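Local coordinates for core protein VP4 (Bluetongue virus, PDB 2JHP) that caps viral messenger RNA as a multifunctional enzyme of the inner core of the virus particle, at residues H5-V10 and T46-G52; V54-I59 and Q77-K83; I68-K74 and K83-I89. All coordinates share one frame; numbering follows the deposited sequence.

Contact 1: H5-V10 and T46-G52; sequences HAVLYV and TDVYAYG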
loop_
_atom_site.group_PDB
_atom_site.type_symbol
_atom_site.label_atom_id
_atom_site.label_comp_id
_atom_site.label_asym_id
_atom_site.label_seq_id
_atom_site.Cartn_x
_atom_site.Cartn_y
_atom_site.Cartn_z
ATOM N N HIS A 5 14.470 11.974 12.295
ATOM C CA HIS A 5 14.505 11.104 13.455
ATOM C C HIS A 5 13.155 11.131 14.178
ATOM O O HIS A 5 12.445 12.130 14.145
ATOM C CB HIS A 5 15.626 11.524 14.400
ATOM C CG HIS A 5 15.383 12.839 15.076
ATOM N ND1 HIS A 5 15.971 14.014 14.651
ATOM C CD2 HIS A 5 14.592 13.173 16.128
ATOM C CE1 HIS A 5 15.571 15.008 15.426
ATOM N NE2 HIS A 5 14.732 14.526 16.327
ATOM N N ALA A 6 12.816 10.020 14.819
ATOM C CA ALA A 6 11.650 9.942 15.678
ATOM C C ALA A 6 12.050 10.347 17.088
ATOM O O ALA A 6 13.181 10.073 17.524
ATOM C CB ALA A 6 11.093 8.529 15.672
ATOM N N VAL A 7 11.156 11.012 17.790
ATOM C CA VAL A 7 11.354 11.211 19.195
ATOM C C VAL A 7 10.649 10.042 19.897
ATOM O O VAL A 7 9.414 9.944 19.904
ATOM C CB VAL A 7 10.810 12.595 19.672
ATOM C CG1 VAL A 7 10.944 12.754 21.182
ATOM C CG2 VAL A 7 11.537 13.728 18.956
ATOM N N LEU A 8 11.448 9.131 20.447
ATOM C CA LEU A 8 10.927 7.946 21.082
ATOM C C LEU A 8 10.568 8.303 22.508
ATOM O O LEU A 8 11.393 8.223 23.430
ATOM C CB LEU A 8 11.937 6.800 21.013
ATOM C CG LEU A 8 12.504 6.405 19.647
ATOM C CD1 LEU A 8 13.556 5.273 19.778
ATOM C CD2 LEU A 8 11.391 6.008 18.679
ATOM N N TYR A 9 9.322 8.723 22.670
ATOM C CA TYR A 9 8.846 9.185 23.955
ATOM C C TYR A 9 8.308 8.035 24.793
ATOM O O TYR A 9 7.440 7.267 24.352
ATOM C CB TYR A 9 7.788 10.276 23.787
ATOM C CG TYR A 9 7.102 10.658 25.081
ATOM C CD1 TYR A 9 7.570 11.723 25.856
ATOM C CD2 TYR A 9 5.982 9.949 25.535
ATOM C CE1 TYR A 9 6.937 12.071 27.052
ATOM C CE2 TYR A 9 5.343 10.288 26.721
ATOM C CZ TYR A 9 5.819 11.350 27.472
ATOM O OH TYR A 9 5.188 11.675 28.642
ATOM N N VAL A 10 8.820 7.942 26.014
ATOM C CA VAL A 10 8.373 6.926 26.967
ATOM C C VAL A 10 7.761 7.576 28.204
ATOM O O VAL A 10 8.169 8.671 28.607
ATOM C CB VAL A 10 9.527 5.970 27.367
ATOM C CG1 VAL A 10 10.142 5.337 26.122
ATOM C CG2 VAL A 10 10.597 6.700 28.183
ATOM N N THR A 46 20.050 11.574 15.565
ATOM C CA THR A 46 19.566 10.187 15.505
ATOM C C THR A 46 18.225 10.147 16.212
ATOM O O THR A 46 17.815 11.152 16.790
ATOM C CB THR A 46 20.507 9.202 16.254
ATOM O OG1 THR A 46 20.504 9.513 17.652
ATOM C CG2 THR A 46 21.919 9.285 15.745
ATOM N N ASP A 47 17.552 8.994 16.195
ATOM C CA ASP A 47 16.421 8.778 17.098
ATOM C C ASP A 47 16.869 9.040 18.531
ATOM O O ASP A 47 18.036 8.807 18.881
ATOM C CB ASP A 47 15.824 7.373 16.959
ATOM C CG ASP A 47 15.121 7.161 15.616
ATOM O OD1 ASP A 47 14.677 8.155 14.995
ATOM O OD2 ASP A 47 15.013 5.997 15.174
ATOM N N VAL A 48 15.946 9.564 19.334
ATOM C CA VAL A 48 16.225 9.996 20.701
ATOM C C VAL A 48 15.110 9.594 21.626
ATOM O O VAL A 48 13.939 9.569 21.238
ATOM C CB VAL A 48 16.370 11.531 20.827
ATOM C CG1 VAL A 48 17.758 11.942 20.496
ATOM C CG2 VAL A 48 15.356 12.267 19.943
ATOM N N TYR A 49 15.482 9.299 22.866
ATOM C CA TYR A 49 14.491 8.985 23.873
ATOM C C TYR A 49 14.060 10.251 24.574
ATOM O O TYR A 49 14.854 11.176 24.742
ATOM C CB TYR A 49 15.056 8.008 24.886
ATOM C CG TYR A 49 15.222 6.608 24.370
ATOM C CD1 TYR A 49 14.114 5.818 24.054
ATOM C CD2 TYR A 49 16.489 6.054 24.229
ATOM C CE1 TYR A 49 14.270 4.508 23.591
ATOM C CE2 TYR A 49 16.657 4.747 23.761
ATOM C CZ TYR A 49 15.547 3.987 23.450
ATOM O OH TYR A 49 15.728 2.712 22.990
ATOM N N ALA A 50 12.799 10.280 24.987
ATOM C CA ALA A 50 12.264 11.399 25.746
ATOM C C ALA A 50 11.301 10.937 26.835
ATOM O O ALA A 50 10.508 10.018 26.629
ATOM C CB ALA A 50 11.575 12.383 24.810
ATOM N N TYR A 51 11.381 11.594 27.989
ATOM C CA TYR A 51 10.449 11.390 29.104
ATOM C C TYR A 51 10.138 12.714 29.807
ATOM O O TYR A 51 10.884 13.687 29.670
ATOM C CB TYR A 51 11.018 10.383 30.114
ATOM C CG TYR A 51 12.282 10.838 30.822
ATOM C CD1 TYR A 51 12.227 11.749 31.879
ATOM C CD2 TYR A 51 13.534 10.343 30.446
ATOM C CE1 TYR A 51 13.385 12.166 32.538
ATOM C CE2 TYR A 51 14.700 10.752 31.102
ATOM C CZ TYR A 51 14.616 11.665 32.145
ATOM O OH TYR A 51 15.760 12.079 32.795
ATOM N N GLY A 52 9.054 12.730 30.582
ATOM C CA GLY A 52 8.578 13.945 31.254
ATOM C C GLY A 52 7.224 14.371 30.712
ATOM O O GLY A 52 6.682 13.727 29.804
#

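Contact 2: V54-I59 and Q77-K83; sequences VSKWTI and QLADIIK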
loop_
_atom_site.group_PDB
_atom_site.type_symbol
_atom_site.label_atom_id
_atom_site.label_comp_id
_atom_site.label_asym_id
_atom_site.label_seq_id
_atom_site.Cartn_x
_atom_site.Cartn_y
_atom_site.Cartn_z
ATOM N N VAL A 54 4.277 15.935 28.727
ATOM C CA VAL A 54 3.982 16.418 27.366
ATOM C C VAL A 54 2.521 16.822 27.220
ATOM O O VAL A 54 2.046 17.073 26.108
ATOM C CB VAL A 54 4.308 15.359 26.259
ATOM C CG1 VAL A 54 5.812 15.219 26.049
ATOM C CG2 VAL A 54 3.657 14.005 26.559
ATOM N N SER A 55 1.824 16.903 28.353
ATOM C CA SER A 55 0.364 16.983 28.382
ATOM C C SER A 55 -0.229 18.306 27.883
ATOM O O SER A 55 -1.432 18.377 27.626
ATOM C CB SER A 55 -0.150 16.681 29.788
ATOM O OG SER A 55 0.137 17.754 30.675
ATOM N N LYS A 56 0.596 19.345 27.759
ATOM C CA LYS A 56 0.120 20.636 27.253
ATOM C C LYS A 56 0.360 20.819 25.744
ATOM O O LYS A 56 0.146 21.904 25.192
ATOM C CB LYS A 56 0.691 21.801 28.073
ATOM C CG LYS A 56 2.182 22.054 27.909
ATOM C CD LYS A 56 2.574 23.299 28.680
ATOM C CE LYS A 56 3.873 23.886 28.177
ATOM N NZ LYS A 56 4.223 25.124 28.935
ATOM N N TRP A 57 0.776 19.738 25.086
ATOM C CA TRP A 57 0.992 19.728 23.635
ATOM C C TRP A 57 -0.050 18.886 22.886
ATOM O O TRP A 57 -0.467 17.824 23.368
ATOM C CB TRP A 57 2.410 19.250 23.309
ATOM C CG TRP A 57 3.488 20.036 24.026
ATOM C CD1 TRP A 57 4.384 19.557 24.940
ATOM C CD2 TRP A 57 3.765 21.438 23.892
ATOM N NE1 TRP A 57 5.208 20.569 25.373
ATOM C CE2 TRP A 57 4.846 21.735 24.750
ATOM C CE3 TRP A 57 3.204 22.473 23.128
ATOM C CZ2 TRP A 57 5.380 23.022 24.867
ATOM C CZ3 TRP A 57 3.735 23.750 23.243
ATOM C CH2 TRP A 57 4.811 24.015 24.108
ATOM N N THR A 58 -0.477 19.373 21.718
ATOM C CA THR A 58 -1.436 18.639 20.886
ATOM C C THR A 58 -0.751 17.507 20.111
ATOM O O THR A 58 0.459 17.546 19.847
ATOM C CB THR A 58 -2.185 19.542 19.880
ATOM O OG1 THR A 58 -1.273 20.004 18.880
ATOM C CG2 THR A 58 -2.869 20.740 20.574
ATOM N N ILE A 59 -1.540 16.503 19.750
ATOM C CA ILE A 59 -1.065 15.350 18.993
ATOM C C ILE A 59 -0.282 15.736 17.717
ATOM O O ILE A 59 0.852 15.288 17.523
ATOM C CB ILE A 59 -2.227 14.334 18.709
ATOM C CG1 ILE A 59 -1.769 13.237 17.753
ATOM C CG2 ILE A 59 -3.452 15.016 18.133
ATOM C CD1 ILE A 59 -0.808 12.309 18.345
ATOM N N GLN A 77 -2.260 11.047 28.070
ATOM C CA GLN A 77 -3.089 12.245 28.028
ATOM C C GLN A 77 -2.350 13.427 27.397
ATOM O O GLN A 77 -1.407 13.968 27.976
ATOM C CB GLN A 77 -3.581 12.616 29.430
ATOM C CG GLN A 77 -4.461 13.854 29.458
ATOM C CD GLN A 77 -5.795 13.632 28.777
ATOM O OE1 GLN A 77 -6.701 13.008 29.350
ATOM N NE2 GLN A 77 -5.938 14.154 27.559
ATOM N N LEU A 78 -2.794 13.815 26.206
ATOM C CA LEU A 78 -2.278 14.997 25.518
ATOM C C LEU A 78 -3.232 16.180 25.705
ATOM O O LEU A 78 -4.276 16.041 26.355
ATOM C CB LEU A 78 -2.061 14.693 24.030
ATOM C CG LEU A 78 -0.727 14.137 23.517
ATOM C CD1 LEU A 78 -0.018 13.238 24.510
ATOM C CD2 LEU A 78 -0.938 13.403 22.204
ATOM N N ALA A 79 -2.874 17.341 25.152
ATOM C CA ALA A 79 -3.688 18.565 25.299
ATOM C C ALA A 79 -4.911 18.534 24.402
ATOM O O ALA A 79 -5.808 19.361 24.525
ATOM C CB ALA A 79 -2.851 19.801 24.986
ATOM N N ASP A 80 -4.925 17.549 23.514
ATOM C CA ASP A 80 -5.784 17.519 22.351
ATOM C C ASP A 80 -6.766 16.368 22.489
ATOM O O ASP A 80 -7.977 16.564 22.438
ATOM C CB ASP A 80 -4.891 17.279 21.119
ATOM C CG ASP A 80 -5.557 17.667 19.807
ATOM O OD1 ASP A 80 -6.798 17.832 19.761
ATOM O OD2 ASP A 80 -4.820 17.812 18.811
ATOM N N ILE A 81 -6.213 15.162 22.641
ATOM C CA ILE A 81 -6.972 13.919 22.710
ATOM C C ILE A 81 -6.325 12.978 23.732
ATOM O O ILE A 81 -5.225 13.246 24.230
ATOM C CB ILE A 81 -7.038 13.201 21.320
ATOM C CG1 ILE A 81 -5.633 12.871 20.798
ATOM C CG2 ILE A 81 -7.827 14.027 20.293
ATOM C CD1 ILE A 81 -5.616 11.817 19.706
ATOM N N ILE A 82 -7.019 11.888 24.049
ATOM C CA ILE A 82 -6.424 10.793 24.803
ATOM C C ILE A 82 -5.812 9.834 23.771
ATOM O O ILE A 82 -6.503 8.977 23.204
ATOM C CB ILE A 82 -7.456 10.103 25.745
ATOM C CG1 ILE A 82 -8.000 11.115 26.762
ATOM C CG2 ILE A 82 -6.823 8.937 26.482
ATOM C CD1 ILE A 82 -9.159 10.622 27.602
ATOM N N LYS A 83 -4.517 10.012 23.517
ATOM C CA LYS A 83 -3.825 9.319 22.429
ATOM C C LYS A 83 -3.539 7.857 22.741
ATOM O O LYS A 83 -2.907 7.559 23.749
ATOM C CB LYS A 83 -2.508 10.039 22.093
ATOM C CG LYS A 83 -1.630 9.334 21.055
ATOM C CD LYS A 83 -2.253 9.351 19.655
ATOM C CE LYS A 83 -1.475 8.473 18.678
ATOM N NZ LYS A 83 -1.967 7.064 18.609
#

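Contact 3: I68-K74 and K83-I89; sequences IFISTHK and KTVDVRI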
loop_
_atom_site.group_PDB
_atom_site.type_symbol
_atom_site.label_atom_id
_atom_site.label_comp_id
_atom_site.label_asym_id
_atom_site.label_seq_id
_atom_site.Cartn_x
_atom_site.Cartn_y
_atom_site.Cartn_z
ATOM N N ILE A 68 6.795 9.343 18.966
ATOM C CA ILE A 68 6.205 8.022 19.025
ATOM C C ILE A 68 6.015 7.732 20.503
ATOM O O ILE A 68 6.936 7.924 21.311
ATOM C CB ILE A 68 7.109 6.962 18.361
ATOM C CG1 ILE A 68 7.074 7.130 16.840
ATOM C CG2 ILE A 68 6.710 5.518 18.771
ATOM C CD1 ILE A 68 8.085 6.212 16.075
ATOM N N PHE A 69 4.819 7.270 20.850
ATOM C CA PHE A 69 4.438 7.127 22.246
ATOM C C PHE A 69 4.577 5.678 22.694
ATOM O O PHE A 69 3.940 4.780 22.142
ATOM C CB PHE A 69 3.028 7.689 22.462
ATOM C CG PHE A 69 2.868 9.104 21.967
ATOM C CD1 PHE A 69 2.525 9.365 20.646
ATOM C CD2 PHE A 69 3.083 10.183 22.816
ATOM C CE1 PHE A 69 2.388 10.684 20.190
ATOM C CE2 PHE A 69 2.945 11.494 22.359
ATOM C CZ PHE A 69 2.598 11.740 21.050
ATOM N N ILE A 70 5.451 5.468 23.675
ATOM C CA ILE A 70 5.763 4.132 24.180
ATOM C C ILE A 70 5.433 4.047 25.670
ATOM O O ILE A 70 5.859 4.902 26.448
ATOM C CB ILE A 70 7.258 3.780 23.969
ATOM C CG1 ILE A 70 7.664 3.914 22.500
ATOM C CG2 ILE A 70 7.560 2.378 24.451
ATOM C CD1 ILE A 70 8.646 5.017 22.239
ATOM N N SER A 71 4.683 3.018 26.065
ATOM C CA SER A 71 4.316 2.821 27.476
ATOM C C SER A 71 3.857 1.398 27.773
ATOM O O SER A 71 3.590 0.620 26.856
ATOM C CB SER A 71 3.196 3.792 27.887
ATOM O OG SER A 71 2.833 3.617 29.250
ATOM N N THR A 72 3.767 1.069 29.062
ATOM C CA THR A 72 3.089 -0.148 29.496
ATOM C C THR A 72 1.579 0.091 29.488
ATOM O O THR A 72 0.802 -0.816 29.184
ATOM C CB THR A 72 3.544 -0.630 30.906
ATOM O OG1 THR A 72 3.283 0.384 31.885
ATOM C CG2 THR A 72 5.033 -0.983 30.911
ATOM N N HIS A 73 1.185 1.327 29.803
ATOM C CA HIS A 73 -0.223 1.738 29.885
ATOM C C HIS A 73 -0.890 1.826 28.500
ATOM O O HIS A 73 -0.209 1.879 27.477
ATOM C CB HIS A 73 -0.350 3.069 30.648
ATOM C CG HIS A 73 0.352 3.081 31.978
ATOM N ND1 HIS A 73 1.259 4.060 32.331
ATOM C CD2 HIS A 73 0.282 2.234 33.037
ATOM C CE1 HIS A 73 1.715 3.816 33.548
ATOM N NE2 HIS A 73 1.140 2.714 33.997
ATOM N N LYS A 74 -2.222 1.831 28.468
ATOM C CA LYS A 74 -2.956 1.813 27.197
ATOM C C LYS A 74 -2.828 3.117 26.406
ATOM O O LYS A 74 -2.786 3.098 25.175
ATOM C CB LYS A 74 -4.434 1.474 27.411
ATOM C CG LYS A 74 -5.094 0.829 26.184
ATOM C CD LYS A 74 -6.613 1.060 26.115
ATOM C CE LYS A 74 -6.971 2.391 25.433
ATOM N NZ LYS A 74 -6.668 2.420 23.972
ATOM N N LYS A 83 -4.517 10.012 23.517
ATOM C CA LYS A 83 -3.825 9.319 22.429
ATOM C C LYS A 83 -3.539 7.857 22.741
ATOM O O LYS A 83 -2.907 7.559 23.749
ATOM C CB LYS A 83 -2.508 10.039 22.093
ATOM C CG LYS A 83 -1.630 9.334 21.055
ATOM C CD LYS A 83 -2.253 9.351 19.655
ATOM C CE LYS A 83 -1.475 8.473 18.678
ATOM N NZ LYS A 83 -1.967 7.064 18.609
ATOM N N THR A 84 -3.981 6.957 21.862
ATOM C CA THR A 84 -3.655 5.532 21.960
ATOM C C THR A 84 -2.145 5.322 21.836
ATOM O O THR A 84 -1.499 5.897 20.956
ATOM C CB THR A 84 -4.380 4.697 20.876
ATOM O OG1 THR A 84 -5.784 4.965 20.921
ATOM C CG2 THR A 84 -4.158 3.207 21.094
ATOM N N VAL A 85 -1.597 4.504 22.731
ATOM C CA VAL A 85 -0.160 4.224 22.781
ATOM C C VAL A 85 0.326 3.512 21.512
ATOM O O VAL A 85 -0.210 2.471 21.132
ATOM C CB VAL A 85 0.202 3.452 24.086
ATOM C CG1 VAL A 85 1.443 2.630 23.933
ATOM C CG2 VAL A 85 0.384 4.427 25.232
ATOM N N ASP A 86 1.316 4.110 20.849
ATOM C CA ASP A 86 1.905 3.561 19.618
ATOM C C ASP A 86 2.591 2.216 19.838
ATOM O O ASP A 86 2.323 1.255 19.122
ATOM C CB ASP A 86 2.917 4.542 19.003
ATOM C CG ASP A 86 2.263 5.771 18.391
ATOM O OD1 ASP A 86 2.937 6.821 18.346
ATOM O OD2 ASP A 86 1.091 5.697 17.956
ATOM N N VAL A 87 3.492 2.164 20.818
ATOM C CA VAL A 87 4.198 0.933 21.164
ATOM C C VAL A 87 3.835 0.570 22.591
ATOM O O VAL A 87 4.216 1.276 23.524
ATOM C CB VAL A 87 5.743 1.090 21.074
ATOM C CG1 VAL A 87 6.443 -0.256 21.284
ATOM C CG2 VAL A 87 6.152 1.683 19.755
ATOM N N ARG A 88 3.101 -0.521 22.770
ATOM C CA ARG A 88 2.801 -0.973 24.127
ATOM C C ARG A 88 3.801 -2.006 24.628
ATOM O O ARG A 88 3.853 -3.130 24.136
ATOM C CB ARG A 88 1.360 -1.474 24.285
ATOM C CG ARG A 88 0.977 -1.638 25.740
ATOM C CD ARG A 88 -0.509 -1.776 25.952
ATOM N NE ARG A 88 -0.808 -1.788 27.383
ATOM C CZ ARG A 88 -2.027 -1.840 27.909
ATOM N NH1 ARG A 88 -3.099 -1.890 27.127
ATOM N NH2 ARG A 88 -2.174 -1.843 29.227
ATOM N N ILE A 89 4.597 -1.583 25.605
ATOM C CA ILE A 89 5.600 -2.424 26.237
ATOM C C ILE A 89 4.940 -3.370 27.224
ATOM O O ILE A 89 4.266 -2.926 28.155
ATOM C CB ILE A 89 6.678 -1.585 26.965
ATOM C CG1 ILE A 89 7.302 -0.570 26.007
ATOM C CG2 ILE A 89 7.751 -2.491 27.589
ATOM C CD1 ILE A 89 8.002 -1.186 24.802
#

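Contact 1: H5-V10 and T46-G52
L8 and Y9 lie beside Y49 and A50 as matching residues of two neighbouring parallel strands, 7-10 and 48-51, inside a five-stranded, all-parallel sheet of an α/β layout. The chain makes strand 25-27 and helix 34-41 before it returns to set 48-51 next to 7-10. The backbone bonds follow the usual parallel ladder. L8 N donates to V48 O at 2.7 Å, A50 N to L8 O at 2.9 Å and V10 N to A50 O at 2.7 Å; the rung before them, V48 N to A6 O, is stretched to 3.3 Å and weak.

Just ahead of the strands a side chain takes over the pairing. D47 OD1 accepts the A6 amide at 2.6 Å, approached on its anti side and 31° out of the carboxylate plane, while OD2 forms a salt bridge with R110 of helix 99-112. H5 lays its CB and ring carbons against T46 O, and its NE2 is bonded to N41.

The apolar contacts divide between the two faces of the sheet. On one, V7 CG1 meets A50 CB at 3.7 Å and the V7 and V48 methyls approach each other beside them. On the other, L8 CB touches Y49 CD1 at 3.9 Å, and its CD1 reaches on to CE1 of the same ring. Helix 99-112 covers this side through R110, M99 and I106, with the Y49 hydroxyl bonded to E103.

Y9 carries its ring along the partner strand, past the last rung, CG lying opposite the backbone N (chi1 171°). CD1 passes A50 O and the A50 methyl, and at the far end of the ring Y9 OH donates to G52 O at 2.8 Å, tilted 23° from that carbonyl's plane.

Contact 2: V54-I59 and Q77-K83
A79 N donates to W57 O across 3.0 Å, the one hydrogen bond between loop 54-59 and segment 77-83, which turns between strands 75-77 and 82-84. It is nearly straight at hydrogen (168°), but the amide stands well above the W57 carbonyl plane. The same oxygen is flanked by L78 CB at 3.6 Å. S55 O comes equally near to A79 N, yet at an angle too poor for a bond.

Each loop is stiffened from within. V54 to W57 form a type I turn closed by W57 N and V54 O. Across from it, Q77 folds back so that its amide NE2 reaches L78 O, on a lone pair in the carbonyl plane, at 2.8 Å. A79 CB rests against the corner of the turn, on S55 O and K56 C.

The apolar half centres on I59, the first residue of helix 59-64. Its CB sits on L78 CD2 at 3.8 Å, and L78 continues onto L62 and F69. With CG1 trans to the backbone N (chi1 172°), I59 sends CD1 out to K83 CD at 3.5 Å, the two side chains crossing at about a right angle; the ammonium beyond is held by D488 O.

T58 is the N-cap of this helix: its hydroxyl caps a backbone amide further on, while Q61 OE1 takes T58 N, a pattern consistent with a capping box. The D80 side chain crosses that of I59 at about a right angle, with OD2 3.3 Å from T58 CB and 3.2 Å from I59 CG2, while OD1 makes a weak, long ion pair with K487.

A carboxylate beside a helix N-terminus would probably be stabilised by the helix dipole. A single backbone bond joins the two loops, and most of the other contacts are made by aliphatic carbon.

Contact 3: I68-K74 and K83-I89
R88 and T72 make the shortest polar contact here: R88 NE donates to T72 O at 2.6 Å, with a second, weak bond from NH2 to the same oxygen. R88 is extended from CG to NE, which carries the guanidinium past the end of the partner strand and lays one face over the H73-K74 peptide, K74 N standing 3.7 Å above its centre. NH1 comes to K74 CG as the two side chains cross at a slant. V85 N donates to K74 O, and V85 CB and CG2 press on the H73 and K74 carbonyls.

Further in, V87 N donates to F69 O, S71 N to V87 O and I89 N to S71 O (2.7 Å). These bonds pair strands 67-71 and 87-88 in parallel, 87-88 being the outermost strand of the five-stranded sheet; the connection between them runs through the 75-77/82-84 hairpin, with no helix. I70 lies side by side with V87, CG1 on its CB, and presses CG2 on I89 CG1 at 3.3 Å. Helix 99-112 covers V87 and I89.

At the other end D86 OD1 extends the ladder, accepting F69 N at 3.2 Å on its anti side. It also meets the edge of the F69 ring at CD1, 3.5 Å away, while K83 CG lies over one face of that ring.

A second shell of polar partners surrounds these groups. R63 forms a salt bridge with D86 OD1, and T490 bonds OD2. K83 NZ donates to T84 O at 2.7 Å, on a lone pair in the carbonyl plane, and approaches D86 OD2 in a long, weak ion pair. S71 OG accepts H73 N at 2.9 Å, an ST turn leading into the H73-K74 peptide that faces the R88 guanidinium, and is itself bonded to T11 and E13.

Overall arrangement
Contacts 1 and 3 are parts of one sheet, with strand 7-10 adjoining 67-71: Y9 O lies 2.8 Å from I70 N and V7 O 2.8 Å from I68 N, both probable hydrogen bonds. Their centres are about 13 Å apart. Contact 2 borders both, its centre about 16 Å from that of contact 1 and 13 Å from that of contact 3. It meets contact 1 where V54 CG2 packs at 3.5 Å on Y9 OH, and contact 3 where I59 CD1 approaches F69 CE1 at 4.0 Å; K83 belongs to both contacts 2 and 3. The side chain of I68, in contact 3, is about 12 Å from a bound guanine.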